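Local coordinates for protein Phospholipase/Carboxylesterase (Haliangium ochraceum, PDB 4Q82) that probably hydrolyses carboxylic esters, perhaps those of phospholipids, as a serine hydrolase of the alpha/beta-hydrolase type, at residues Gly90-Gly95 against Pro128-Gly133; Val84-Ile89 against Asp139-Phe144; Glu228-Leu233 against Ala241-Thr246; Ile184-Leu189 against Gln207-Gly212. All blocks are in the same frame, centred on the assembly; numbering follows the deposited sequence. Where two conformers were deposited one is given.

The four contacts follow the chain through a central sheet flanked by helices. Contact 2 opens first, at strand 80-86, and closes at helix 138-151. Contact 1 lies within that span: it opens just after the strand, at Gly90-Gly95, and closes at Pro128-Gly133, before the helix begins. The two touch through His87, His130 and Glu140. Contact 4 comes next and closes the loop that carries helix 195-201, pairing strand 186-190 with strand 210-215. Contact 3 then closes a short loop between helix 224-235 and the outermost strand 243-248. It touches contact 4 through Gln243 and Thr246. No contacts cross. Contacts 1 and 3 lie on opposite sides of the chain's centre, with centres about 29 Å apart.

Contact 1 of 4, residues Gly90-Gly95 against Pro128-Gly133; sequences GENGDG and PQHAGG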
loop_
_atom_site.group_PDB
_atom_site.type_symbol
_atom_site.label_atom_id
_atom_site.label_comp_id
_atom_site.label_asym_id
_atom_site.label_seq_id
_atom_site.Cartn_x
_atom_site.Cartn_y
_atom_site.Cartn_z
ATOM N N GLY A 90 14.569 -1.708 4.579
ATOM C CA GLY A 90 15.288 -2.892 5.020
ATOM C C GLY A 90 15.069 -4.073 4.102
ATOM O O GLY A 90 15.851 -5.034 4.071
ATOM N N GLU A 91 13.990 -4.019 3.344
ATOM C CA GLU A 91 13.633 -5.153 2.523
ATOM C C GLU A 91 13.949 -4.931 1.030
ATOM O O GLU A 91 13.539 -5.741 0.198
ATOM C CB GLU A 91 12.145 -5.485 2.745
ATOM C CG GLU A 91 11.879 -6.105 4.118
ATOM C CD GLU A 91 12.148 -5.163 5.297
ATOM O OE1 GLU A 91 11.546 -4.076 5.360
ATOM O OE2 GLU A 91 12.978 -5.515 6.164
ATOM N N ASN A 92 14.699 -3.868 0.705
ATOM C CA ASN A 92 15.185 -3.654 -0.666
ATOM C C ASN A 92 15.973 -4.885 -1.148
ATOM O O ASN A 92 16.669 -5.540 -0.361
ATOM C CB ASN A 92 16.096 -2.416 -0.777
ATOM C CG ASN A 92 15.340 -1.087 -0.700
ATOM O OD1 ASN A 92 14.123 -1.038 -0.477
ATOM N ND2 ASN A 92 16.084 0.010 -0.857
ATOM N N GLY A 93 15.879 -5.200 -2.434
ATOM C CA GLY A 93 16.667 -6.312 -2.977
ATOM C C GLY A 93 16.521 -6.368 -4.480
ATOM O O GLY A 93 15.799 -5.539 -5.046
ATOM N N ASP A 94 17.157 -7.344 -5.136
ATOM C CA ASP A 94 17.269 -7.257 -6.588
ATOM C C ASP A 94 16.105 -7.874 -7.354
ATOM O O ASP A 94 16.161 -7.988 -8.580
ATOM C CB ASP A 94 18.598 -7.878 -7.065
ATOM C CG ASP A 94 18.708 -9.371 -6.773
ATOM O OD1 ASP A 94 17.688 -10.032 -6.474
ATOM O OD2 ASP A 94 19.842 -9.895 -6.851
ATOM N N GLY A 95 15.051 -8.281 -6.645
ATOM C CA GLY A 95 13.864 -8.813 -7.304
ATOM C C GLY A 95 13.948 -10.268 -7.737
ATOM O O GLY A 95 12.999 -10.802 -8.329
ATOM N N PRO A 128 5.623 -5.600 -4.653
ATOM C CA PRO A 128 6.860 -5.518 -5.447
ATOM C C PRO A 128 8.101 -5.217 -4.620
ATOM O O PRO A 128 8.005 -4.549 -3.591
ATOM C CB PRO A 128 6.580 -4.364 -6.423
ATOM C CG PRO A 128 5.551 -3.501 -5.675
ATOM C CD PRO A 128 4.683 -4.504 -4.954
ATOM N N GLN A 129 9.261 -5.673 -5.088
ATOM C CA GLN A 129 10.508 -5.369 -4.387
ATOM C C GLN A 129 11.210 -4.220 -5.087
ATOM O O GLN A 129 11.379 -4.232 -6.319
ATOM C CB GLN A 129 11.443 -6.585 -4.339
ATOM C CG GLN A 129 12.757 -6.328 -3.573
ATOM C CD GLN A 129 13.444 -7.637 -3.205
ATOM O OE1 GLN A 129 13.672 -8.498 -4.063
ATOM N NE2 GLN A 129 13.763 -7.800 -1.922
ATOM N N HIS A 130 11.629 -3.247 -4.292
ATOM C CA HIS A 130 12.416 -2.136 -4.787
ATOM C C HIS A 130 13.893 -2.474 -4.709
ATOM O O HIS A 130 14.376 -2.920 -3.662
ATOM C CB HIS A 130 12.119 -0.873 -3.973
ATOM C CG HIS A 130 13.028 0.262 -4.317
ATOM N ND1 HIS A 130 13.009 0.870 -5.553
ATOM C CD2 HIS A 130 14.028 0.853 -3.617
ATOM C CE1 HIS A 130 13.946 1.806 -5.592
ATOM N NE2 HIS A 130 14.578 1.816 -4.430
ATOM N N ALA A 131 14.616 -2.254 -5.809
ATOM C CA ALA A 131 16.038 -2.550 -5.877
ATOM C C ALA A 131 16.828 -1.265 -5.685
ATOM O O ALA A 131 16.352 -0.194 -6.038
ATOM C CB ALA A 131 16.378 -3.195 -7.211
ATOM N N GLY A 132 18.019 -1.356 -5.118
ATOM C CA GLY A 132 18.803 -0.147 -4.908
ATOM C C GLY A 132 18.816 0.298 -3.460
ATOM O O GLY A 132 18.471 -0.481 -2.568
ATOM N N GLY A 133 19.214 1.545 -3.208
ATOM C CA GLY A 133 19.554 1.938 -1.852
ATOM C C GLY A 133 18.560 2.750 -1.033
ATOM O O GLY A 133 18.744 2.883 0.178
#
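Gln129 NE2 gives hydrogen bonds to two carbonyl oxygens, Glu91 O and Ala99 O. The bond from Gln129 NE2 to Glu91 O is 3.0 Å long and nearly straight, 168° at the hydrogen. Its acceptor lies in the Gln129 amide plane. The other end of the amide works too. Gln129 OE1 accepts a hydrogen bond from Gly95 N at 2.9 Å, from above the carbonyl plane and on a more bent path. Bonds at both ends fix the rotation of the amide. The extended side chain, with CG anti to the backbone N (chi1 -178°), runs past Gly93. A CB on Gly93 would clash with Gln129 NE2.

The backbones also join. Gly93 N bonds to His130 O at 3.0 Å, and Asn92 CA makes a C-H...O contact to the same His130 O. Ala131 CA makes another such contact to Gly93 O, at 3.1 Å. Asn92 and His130 lie side by side and point the same way, amide and ring turned 75° apart. Asn92 ND2 reaches Gly132 O at 3.0 Å and also bonds to Gly134 O. His130 ND1 is held instead by Glu140.

These two loops follow the neighbouring parallel strands 80-86 and 124-128. Gly90-Gly95 continues from the turn at Ile89, whose N bonds to the modified serine at position 165, consistent with an oxyanion-hole donor of an alpha/beta hydrolase.

Contact 2 of 4, residues Val84-Ile89 against Asp139-Phe144; sequences VFWHGI and DEIRDF
Ile141 lies over one face of the Trp86 indole. Its CG1 sits 3.8 Å from the centroid of the six-membered ring, 19° off the ring normal, a CH-pi contact. Phe144 CB comes to the edge of the same ring, 3.9 Å from Trp86 CZ2. The two aromatic rings are nearly perpendicular, with centroids 5.9 Å apart, in an oblique pairing. Val84 CG1 packs on Phe144 CD1 at 3.8 Å. Phe144 reaches the strand with CG anti to its backbone N (chi1 -171°). Glu140 OE2 is a looser neighbour, 4.1 Å from Trp86 CZ3, and is hydrogen-bonded to Asn65.

Further out, Pro128 packs on Val84, Trp86 and Phe144, while Leu161 of strand 158-163 touches Trp86 and Ile141. The Phe144 ring also meets Phe67 edge-to-face. Helix 138-151 thus lies against the sheet at strand 80-86, running roughly antiparallel to it.

Replacing Trp86 with an alanine would probably open a gap facing Ile141 CG1 and beside Phe144 CB, loosening the helix against the strand.

No hydrogen bond crosses this contact, so it rests on apolar and CH-pi packing. Trp86 NE1, near Ile141 CG2, is buried by it with no partner in the model, a probable energetic cost.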
loop_
_atom_site.group_PDB
_atom_site.type_symbol
_atom_site.label_atom_id
_atom_site.label_comp_id
_atom_site.label_asym_id
_atom_site.label_seq_id
_atom_site.Cartn_x
_atom_site.Cartn_y
_atom_site.Cartn_z
ATOM N N VAL A 84 -1.771 -2.705 -3.941
ATOM C CA VAL A 84 -0.336 -2.805 -4.204
ATOM C C VAL A 84 0.377 -2.265 -2.970
ATOM O O VAL A 84 0.132 -1.127 -2.539
ATOM C CB VAL A 84 0.081 -2.042 -5.465
ATOM C CG1 VAL A 84 1.619 -2.127 -5.684
ATOM C CG2 VAL A 84 -0.659 -2.614 -6.704
ATOM N N PHE A 85 1.225 -3.105 -2.389
ATOM C CA PHE A 85 1.911 -2.783 -1.128
ATOM C C PHE A 85 3.410 -2.592 -1.366
ATOM O O PHE A 85 4.046 -3.452 -2.005
ATOM C CB PHE A 85 1.701 -3.901 -0.094
ATOM C CG PHE A 85 2.748 -3.890 1.008
ATOM C CD1 PHE A 85 2.689 -2.932 2.016
ATOM C CD2 PHE A 85 3.800 -4.805 1.006
ATOM C CE1 PHE A 85 3.673 -2.890 3.058
ATOM C CE2 PHE A 85 4.777 -4.779 2.003
ATOM C CZ PHE A 85 4.717 -3.819 3.042
ATOM N N TRP A 86 3.973 -1.492 -0.840
ATOM C CA TRP A 86 5.406 -1.194 -0.964
ATOM C C TRP A 86 6.111 -1.283 0.391
ATOM O O TRP A 86 5.757 -0.579 1.349
ATOM C CB TRP A 86 5.611 0.204 -1.585
ATOM C CG TRP A 86 5.076 0.273 -2.960
ATOM C CD1 TRP A 86 3.790 0.568 -3.331
ATOM C CD2 TRP A 86 5.792 0.009 -4.168
ATOM N NE1 TRP A 86 3.673 0.500 -4.701
ATOM C CE2 TRP A 86 4.882 0.148 -5.235
ATOM C CE3 TRP A 86 7.117 -0.336 -4.451
ATOM C CZ2 TRP A 86 5.257 -0.016 -6.566
ATOM C CZ3 TRP A 86 7.484 -0.533 -5.788
ATOM C CH2 TRP A 86 6.556 -0.352 -6.822
ATOM N N HIS A 87 7.131 -2.141 0.442
ATOM C CA HIS A 87 7.888 -2.441 1.650
ATOM C C HIS A 87 8.832 -1.303 2.095
ATOM O O HIS A 87 9.027 -0.299 1.386
ATOM C CB HIS A 87 8.692 -3.724 1.394
ATOM C CG HIS A 87 9.731 -3.549 0.330
ATOM N ND1 HIS A 87 10.923 -2.894 0.566
ATOM C CD2 HIS A 87 9.751 -3.914 -0.978
ATOM C CE1 HIS A 87 11.640 -2.870 -0.550
ATOM N NE2 HIS A 87 10.956 -3.485 -1.499
ATOM N N GLY A 88 9.451 -1.482 3.258
ATOM C CA GLY A 88 10.392 -0.500 3.756
ATOM C C GLY A 88 11.825 -0.759 3.312
ATOM O O GLY A 88 12.137 -1.789 2.710
ATOM N N ILE A 89 12.721 0.165 3.649
ATOM C CA ILE A 89 14.076 0.146 3.059
ATOM C C ILE A 89 14.882 -1.112 3.434
ATOM O O ILE A 89 15.768 -1.563 2.675
ATOM C CB ILE A 89 14.843 1.440 3.455
ATOM C CG1 ILE A 89 15.968 1.760 2.468
ATOM C CG2 ILE A 89 15.331 1.362 4.909
ATOM C CD1 ILE A 89 16.518 3.188 2.650
ATOM N N ASP A 139 7.751 7.331 -10.390
ATOM C CA ASP A 139 7.548 6.705 -11.690
ATOM C C ASP A 139 7.627 5.185 -11.598
ATOM O O ASP A 139 6.949 4.483 -12.335
ATOM C CB ASP A 139 8.563 7.225 -12.708
ATOM C CG ASP A 139 8.262 8.651 -13.157
ATOM O OD1 ASP A 139 7.211 9.216 -12.777
ATOM O OD2 ASP A 139 9.080 9.209 -13.900
ATOM N N GLU A 140 8.458 4.671 -10.700
ATOM C CA GLU A 140 8.505 3.225 -10.475
ATOM C C GLU A 140 7.142 2.710 -9.999
ATOM O O GLU A 140 6.630 1.678 -10.469
ATOM C CB GLU A 140 9.609 2.908 -9.464
ATOM C CG GLU A 140 9.740 1.446 -9.026
ATOM C CD GLU A 140 10.865 1.265 -7.993
ATOM O OE1 GLU A 140 11.535 2.269 -7.633
ATOM O OE2 GLU A 140 11.086 0.126 -7.541
ATOM N N ILE A 141 6.530 3.458 -9.089
ATOM C CA ILE A 141 5.234 3.077 -8.552
ATOM C C ILE A 141 4.150 3.223 -9.624
ATOM O O ILE A 141 3.286 2.351 -9.758
ATOM C CB ILE A 141 4.900 3.912 -7.292
ATOM C CG1 ILE A 141 5.903 3.566 -6.178
ATOM C CG2 ILE A 141 3.486 3.644 -6.809
ATOM C CD1 ILE A 141 5.722 4.390 -4.923
ATOM N N ARG A 142 4.204 4.312 -10.399
ATOM C CA ARG A 142 3.278 4.478 -11.529
ATOM C C ARG A 142 3.367 3.301 -12.502
ATOM O O ARG A 142 2.341 2.728 -12.911
ATOM C CB ARG A 142 3.561 5.781 -12.300
ATOM C CG ARG A 142 2.668 5.920 -13.544
ATOM C CD ARG A 142 3.273 6.771 -14.631
ATOM N NE ARG A 142 4.608 6.328 -15.030
ATOM C CZ ARG A 142 5.492 7.119 -15.631
ATOM N NH1 ARG A 142 5.162 8.374 -15.906
ATOM N NH2 ARG A 142 6.696 6.659 -15.969
ATOM N N ASP A 143 4.596 2.964 -12.900
ATOM C CA ASP A 143 4.784 1.923 -13.900
ATOM C C ASP A 143 4.282 0.582 -13.369
ATOM O O ASP A 143 3.684 -0.193 -14.112
ATOM C CB ASP A 143 6.254 1.798 -14.326
ATOM C CG ASP A 143 6.767 3.016 -15.082
ATOM O OD1 ASP A 143 5.962 3.867 -15.525
ATOM O OD2 ASP A 143 8.000 3.120 -15.232
ATOM N N PHE A 144 4.530 0.289 -12.096
ATOM C CA PHE A 144 4.091 -0.996 -11.565
ATOM C C PHE A 144 2.570 -1.047 -11.438
ATOM O O PHE A 144 1.955 -2.095 -11.654
ATOM C CB PHE A 144 4.719 -1.320 -10.191
ATOM C CG PHE A 144 4.430 -2.735 -9.743
ATOM C CD1 PHE A 144 3.352 -3.011 -8.922
ATOM C CD2 PHE A 144 5.183 -3.797 -10.232
ATOM C CE1 PHE A 144 3.039 -4.299 -8.549
ATOM C CE2 PHE A 144 4.881 -5.106 -9.856
ATOM C CZ PHE A 144 3.805 -5.354 -9.016
#

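Contact 3 of 4, residues Glu228-Leu233 against Ala241-Thr246; sequences EPMNGL and ADQQLT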
loop_
_atom_site.group_PDB
_atom_site.type_symbol
_atom_site.label_atom_id
_atom_site.label_comp_id
_atom_site.label_asym_id
_atom_site.label_seq_id
_atom_site.Cartn_x
_atom_site.Cartn_y
_atom_site.Cartn_z
ATOM N N GLU A 228 1.375 16.483 9.728
ATOM C CA GLU A 228 1.163 17.772 9.067
ATOM C C GLU A 228 0.281 17.603 7.829
ATOM O O GLU A 228 -0.745 18.282 7.728
ATOM C CB GLU A 228 2.491 18.469 8.701
ATOM C CG GLU A 228 2.303 19.784 7.908
ATOM C CD GLU A 228 3.618 20.466 7.498
ATOM O OE1 GLU A 228 4.040 20.329 6.325
ATOM O OE2 GLU A 228 4.217 21.173 8.333
ATOM N N PRO A 229 0.653 16.700 6.893
ATOM C CA PRO A 229 -0.232 16.615 5.729
ATOM C C PRO A 229 -1.632 16.102 6.074
ATOM O O PRO A 229 -2.572 16.616 5.484
ATOM C CB PRO A 229 0.500 15.653 4.778
ATOM C CG PRO A 229 1.464 14.917 5.624
ATOM C CD PRO A 229 1.862 15.868 6.711
HETATM N N MSE A 230 -1.785 15.166 7.010
HETATM C CA MSE A 230 -3.136 14.669 7.264
HETATM C C MSE A 230 -3.953 15.763 7.945
HETATM O O MSE A 230 -5.142 15.938 7.637
HETATM C CB MSE A 230 -3.137 13.393 8.128
HETATM C CG MSE A 230 -2.550 12.144 7.495
HETATM SE SE MSE A 230 -3.181 11.808 5.687
HETATM C CE MSE A 230 -5.089 12.202 5.925
ATOM N N ASN A 231 -3.338 16.532 8.848
ATOM C CA ASN A 231 -4.088 17.647 9.435
ATOM C C ASN A 231 -4.536 18.636 8.357
ATOM O O ASN A 231 -5.659 19.130 8.384
ATOM C CB ASN A 231 -3.265 18.390 10.493
ATOM C CG ASN A 231 -3.182 17.641 11.813
ATOM O OD1 ASN A 231 -3.984 16.758 12.091
ATOM N ND2 ASN A 231 -2.229 18.038 12.649
ATOM N N GLY A 232 -3.642 18.927 7.412
ATOM C CA GLY A 232 -3.971 19.811 6.306
ATOM C C GLY A 232 -5.121 19.268 5.468
ATOM O O GLY A 232 -6.057 19.992 5.127
ATOM N N LEU A 233 -5.045 17.983 5.132
ATOM C CA LEU A 233 -6.048 17.371 4.290
ATOM C C LEU A 233 -7.397 17.318 5.005
ATOM O O LEU A 233 -8.434 17.562 4.393
ATOM C CB LEU A 233 -5.619 15.967 3.881
ATOM C CG LEU A 233 -4.408 15.888 2.938
ATOM C CD1 LEU A 233 -3.947 14.432 2.884
ATOM C CD2 LEU A 233 -4.794 16.416 1.556
ATOM N N ALA A 241 -12.522 14.008 -0.441
ATOM C CA ALA A 241 -12.482 12.603 -0.060
ATOM C C ALA A 241 -12.323 12.468 1.452
ATOM O O ALA A 241 -11.900 13.421 2.119
ATOM C CB ALA A 241 -11.330 11.897 -0.776
ATOM N N ASP A 242 -12.676 11.299 1.981
ATOM C CA ASP A 242 -12.435 10.969 3.379
ATOM C C ASP A 242 -10.944 11.091 3.684
ATOM O O ASP A 242 -10.109 10.731 2.859
ATOM C CB ASP A 242 -12.914 9.548 3.702
ATOM C CG ASP A 242 -14.417 9.365 3.509
ATOM O OD1 ASP A 242 -15.172 10.361 3.514
ATOM O OD2 ASP A 242 -14.845 8.203 3.364
ATOM N N GLN A 243 -10.615 11.600 4.866
ATOM C CA GLN A 243 -9.222 11.735 5.286
ATOM C C GLN A 243 -9.127 11.271 6.742
ATOM O O GLN A 243 -9.945 11.677 7.573
ATOM C CB GLN A 243 -8.755 13.199 5.132
ATOM C CG GLN A 243 -8.922 13.781 3.730
ATOM C CD GLN A 243 -8.051 13.079 2.702
ATOM O OE1 GLN A 243 -7.088 12.391 3.051
ATOM N NE2 GLN A 243 -8.387 13.240 1.432
ATOM N N GLN A 244 -8.170 10.404 7.060
ATOM C CA GLN A 244 -8.045 9.929 8.439
ATOM C C GLN A 244 -6.613 9.932 8.912
ATOM O O GLN A 244 -5.674 9.692 8.142
ATOM C CB GLN A 244 -8.599 8.517 8.604
ATOM C CG GLN A 244 -10.113 8.420 8.638
ATOM C CD GLN A 244 -10.525 7.125 9.314
ATOM O OE1 GLN A 244 -10.515 7.026 10.546
ATOM N NE2 GLN A 244 -10.818 6.106 8.516
ATOM N N LEU A 245 -6.439 10.212 10.195
ATOM C CA LEU A 245 -5.082 10.247 10.764
ATOM C C LEU A 245 -5.071 9.424 12.053
ATOM O O LEU A 245 -5.938 9.620 12.932
ATOM C CB LEU A 245 -4.663 11.695 11.063
ATOM C CG LEU A 245 -3.433 11.850 11.959
ATOM C CD1 LEU A 245 -2.160 11.344 11.237
ATOM C CD2 LEU A 245 -3.212 13.314 12.413
ATOM N N THR A 246 -4.093 8.542 12.193
ATOM C CA THR A 246 -3.972 7.746 13.409
ATOM C C THR A 246 -2.585 7.943 13.943
ATOM O O THR A 246 -1.622 7.695 13.233
ATOM C CB THR A 246 -4.217 6.265 13.132
ATOM O OG1 THR A 246 -5.601 6.100 12.813
ATOM C CG2 THR A 246 -3.881 5.408 14.368
#
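Met230, a selenomethionine in the crystal, bends at chi2 (-47°) and chi3 (-43°), which brings its CE against the strand residues Gln243 and Gln244. Gln243 also bends at its second torsion (chi2 -65°) and crosses Met230 at about a right angle. CE of Met230 therefore lies 3.4 Å from Gln244 O and 3.5 Å from Gln243 OE1.

Nearer its backbone, Met230 CB packs on Leu245 CB at 3.7 Å, and Met230 CG touches Leu245 CD1. Leu245 CD2 lies 3.5 Å from OD1 of the exposed Asn231. One helical turn on from Met230, Leu233 CD1 meets Gln243 OE1 at 3.7 Å.

The two segments belong to a beta-alpha-beta crossover: strand 210-215, helix 224-235, then strand 243-248 at the edge of the sheet. Met230 and Leu233 also touch Ile210 on the neighbouring strand, so the helix spans both.

The buried amide of Gln243 is satisfied there. Its NE2 bonds to Val208 O, and its OE1 accepts from Ile210 N. A leucine in place of Gln243 would probably leave Val208 O and Ile210 N without these mates under the helix. At the start of 228-233, Glu228 makes a salt bridge with Arg195 of helix 195-201.

Contact 4 of 4, residues Ile184-Leu189 against Gln207-Gly212; sequences IAAAVL and QVPIWG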
loop_
_atom_site.group_PDB
_atom_site.type_symbol
_atom_site.label_atom_id
_atom_site.label_comp_id
_atom_site.label_asym_id
_atom_site.label_seq_id
_atom_site.Cartn_x
_atom_site.Cartn_y
_atom_site.Cartn_z
ATOM N N ILE A 184 -5.812 5.598 -8.650
ATOM C CA ILE A 184 -6.102 4.908 -7.381
ATOM C C ILE A 184 -7.370 5.450 -6.709
ATOM O O ILE A 184 -7.763 6.601 -6.914
ATOM C CB ILE A 184 -4.916 4.952 -6.365
ATOM C CG1 ILE A 184 -4.740 6.325 -5.719
ATOM C CG2 ILE A 184 -3.626 4.502 -7.023
ATOM C CD1 ILE A 184 -3.815 6.286 -4.471
ATOM N N ALA A 185 -8.017 4.577 -5.938
ATOM C CA ALA A 185 -9.224 4.896 -5.193
ATOM C C ALA A 185 -8.954 5.346 -3.763
ATOM O O ALA A 185 -9.782 6.033 -3.175
ATOM C CB ALA A 185 -10.158 3.683 -5.168
ATOM N N ALA A 186 -7.830 4.919 -3.188
ATOM C CA ALA A 186 -7.480 5.270 -1.791
ATOM C C ALA A 186 -6.075 4.800 -1.463
ATOM O O ALA A 186 -5.540 3.919 -2.145
ATOM C CB ALA A 186 -8.462 4.656 -0.790
ATOM N N ALA A 187 -5.501 5.365 -0.396
ATOM C CA ALA A 187 -4.186 4.949 0.090
ATOM C C ALA A 187 -4.146 4.838 1.606
ATOM O O ALA A 187 -4.783 5.613 2.322
ATOM C CB ALA A 187 -3.077 5.948 -0.386
ATOM N N VAL A 188 -3.340 3.891 2.091
ATOM C CA VAL A 188 -3.061 3.750 3.511
ATOM C C VAL A 188 -1.554 3.856 3.634
ATOM O O VAL A 188 -0.830 3.002 3.142
ATOM C CB VAL A 188 -3.553 2.402 4.076
ATOM C CG1 VAL A 188 -2.995 2.171 5.485
ATOM C CG2 VAL A 188 -5.109 2.358 4.121
ATOM N N LEU A 189 -1.084 4.933 4.248
ATOM C CA LEU A 189 0.338 5.278 4.190
ATOM C C LEU A 189 0.873 5.348 5.602
ATOM O O LEU A 189 0.436 6.192 6.395
ATOM C CB LEU A 189 0.541 6.613 3.469
ATOM C CG LEU A 189 -0.041 6.600 2.053
ATOM C CD1 LEU A 189 0.169 7.967 1.363
ATOM C CD2 LEU A 189 0.592 5.466 1.253
ATOM N N GLN A 207 -8.626 15.292 -2.751
ATOM C CA GLN A 207 -9.534 14.533 -3.596
ATOM C C GLN A 207 -9.221 13.030 -3.598
ATOM O O GLN A 207 -10.028 12.219 -4.048
ATOM C CB GLN A 207 -9.511 15.089 -5.017
ATOM C CG GLN A 207 -10.135 16.485 -5.120
ATOM C CD GLN A 207 -11.582 16.516 -4.657
ATOM O OE1 GLN A 207 -11.946 17.273 -3.748
ATOM N NE2 GLN A 207 -12.422 15.712 -5.298
ATOM N N VAL A 208 -8.056 12.662 -3.079
ATOM C CA VAL A 208 -7.702 11.256 -2.889
ATOM C C VAL A 208 -7.904 10.859 -1.426
ATOM O O VAL A 208 -7.359 11.504 -0.544
ATOM C CB VAL A 208 -6.229 11.006 -3.266
ATOM C CG1 VAL A 208 -5.852 9.566 -3.023
ATOM C CG2 VAL A 208 -5.990 11.385 -4.720
ATOM N N PRO A 209 -8.684 9.799 -1.161
ATOM C CA PRO A 209 -8.880 9.391 0.233
ATOM C C PRO A 209 -7.595 8.796 0.783
ATOM O O PRO A 209 -7.027 7.902 0.143
ATOM C CB PRO A 209 -9.995 8.325 0.158
ATOM C CG PRO A 209 -10.567 8.426 -1.228
ATOM C CD PRO A 209 -9.473 8.987 -2.105
ATOM N N ILE A 210 -7.122 9.311 1.917
ATOM C CA ILE A 210 -5.899 8.811 2.528
ATOM C C ILE A 210 -6.090 8.571 4.031
ATOM O O ILE A 210 -6.720 9.379 4.730
ATOM C CB ILE A 210 -4.709 9.792 2.317
ATOM C CG1 ILE A 210 -4.539 10.115 0.827
ATOM C CG2 ILE A 210 -3.423 9.169 2.931
ATOM C CD1 ILE A 210 -3.472 11.207 0.530
ATOM N N TRP A 211 -5.579 7.441 4.514
ATOM C CA TRP A 211 -5.487 7.199 5.947
ATOM C C TRP A 211 -4.008 7.098 6.288
ATOM O O TRP A 211 -3.315 6.163 5.858
ATOM C CB TRP A 211 -6.236 5.923 6.336
ATOM C CG TRP A 211 -6.447 5.726 7.816
ATOM C CD1 TRP A 211 -5.825 6.382 8.842
ATOM C CD2 TRP A 211 -7.352 4.793 8.413
ATOM N NE1 TRP A 211 -6.300 5.898 10.061
ATOM C CE2 TRP A 211 -7.247 4.933 9.811
ATOM C CE3 TRP A 211 -8.255 3.852 7.891
ATOM C CZ2 TRP A 211 -8.011 4.162 10.703
ATOM C CZ3 TRP A 211 -9.012 3.080 8.769
ATOM C CH2 TRP A 211 -8.889 3.242 10.164
ATOM N N GLY A 212 -3.510 8.083 7.033
ATOM C CA GLY A 212 -2.104 8.111 7.409
ATOM C C GLY A 212 -1.939 7.642 8.846
ATOM O O GLY A 212 -2.783 7.948 9.713
#
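Ala187 and Ile210 form the first bridge of a parallel strand pair, continued by Val188 with Trp211 and Leu189 with Gly212. The two strands belong to a beta-alpha-beta unit: strand 186-190, helix 195-201 and strand 210-215, adjacent in the central sheet of an alpha/beta-hydrolase fold. The strand directions differ by only 6°.

Backbone hydrogen bonds come first. Ala187 brackets Ile210: Ala187 N donates to Pro209 O, and Ala187 O accepts from Trp211 N. The bond from Trp211 N to Ala187 O is 3.0 Å long and straight, 167° at the hydrogen. Leu189 N then donates to Trp211 O, also at 3.0 Å. C-H...O contacts fill in between, such as Gly212 CA to Leu189 O at 3.3 Å.

Apolar side chains meet on both faces of the sheet. On one face, Leu189 CD1 touches Ile210 CG2 at 4.1 Å, and Trp172 of helix 167-178 packs on both residues. On the other face, Val188 CG2 lies 4.3 Å from Trp211 CB, and Leu272 of helix 268-273 packs on Val188. The Trp211 indole swings away from Val188; it stacks on Phe213, and its NE1 bonds to Thr246 OG1.

Toward the N-terminal ends of the two segments, Ile184 CD1 meets Val208 CG1 at 4.1 Å, the two side chains crossing at about a right angle. Ala186 CB rests near Pro209 CB. The proline ring also meets the backbone of Ile184-Leu189: Pro209 CG and CD each lie 3.2 Å from Ala185 O.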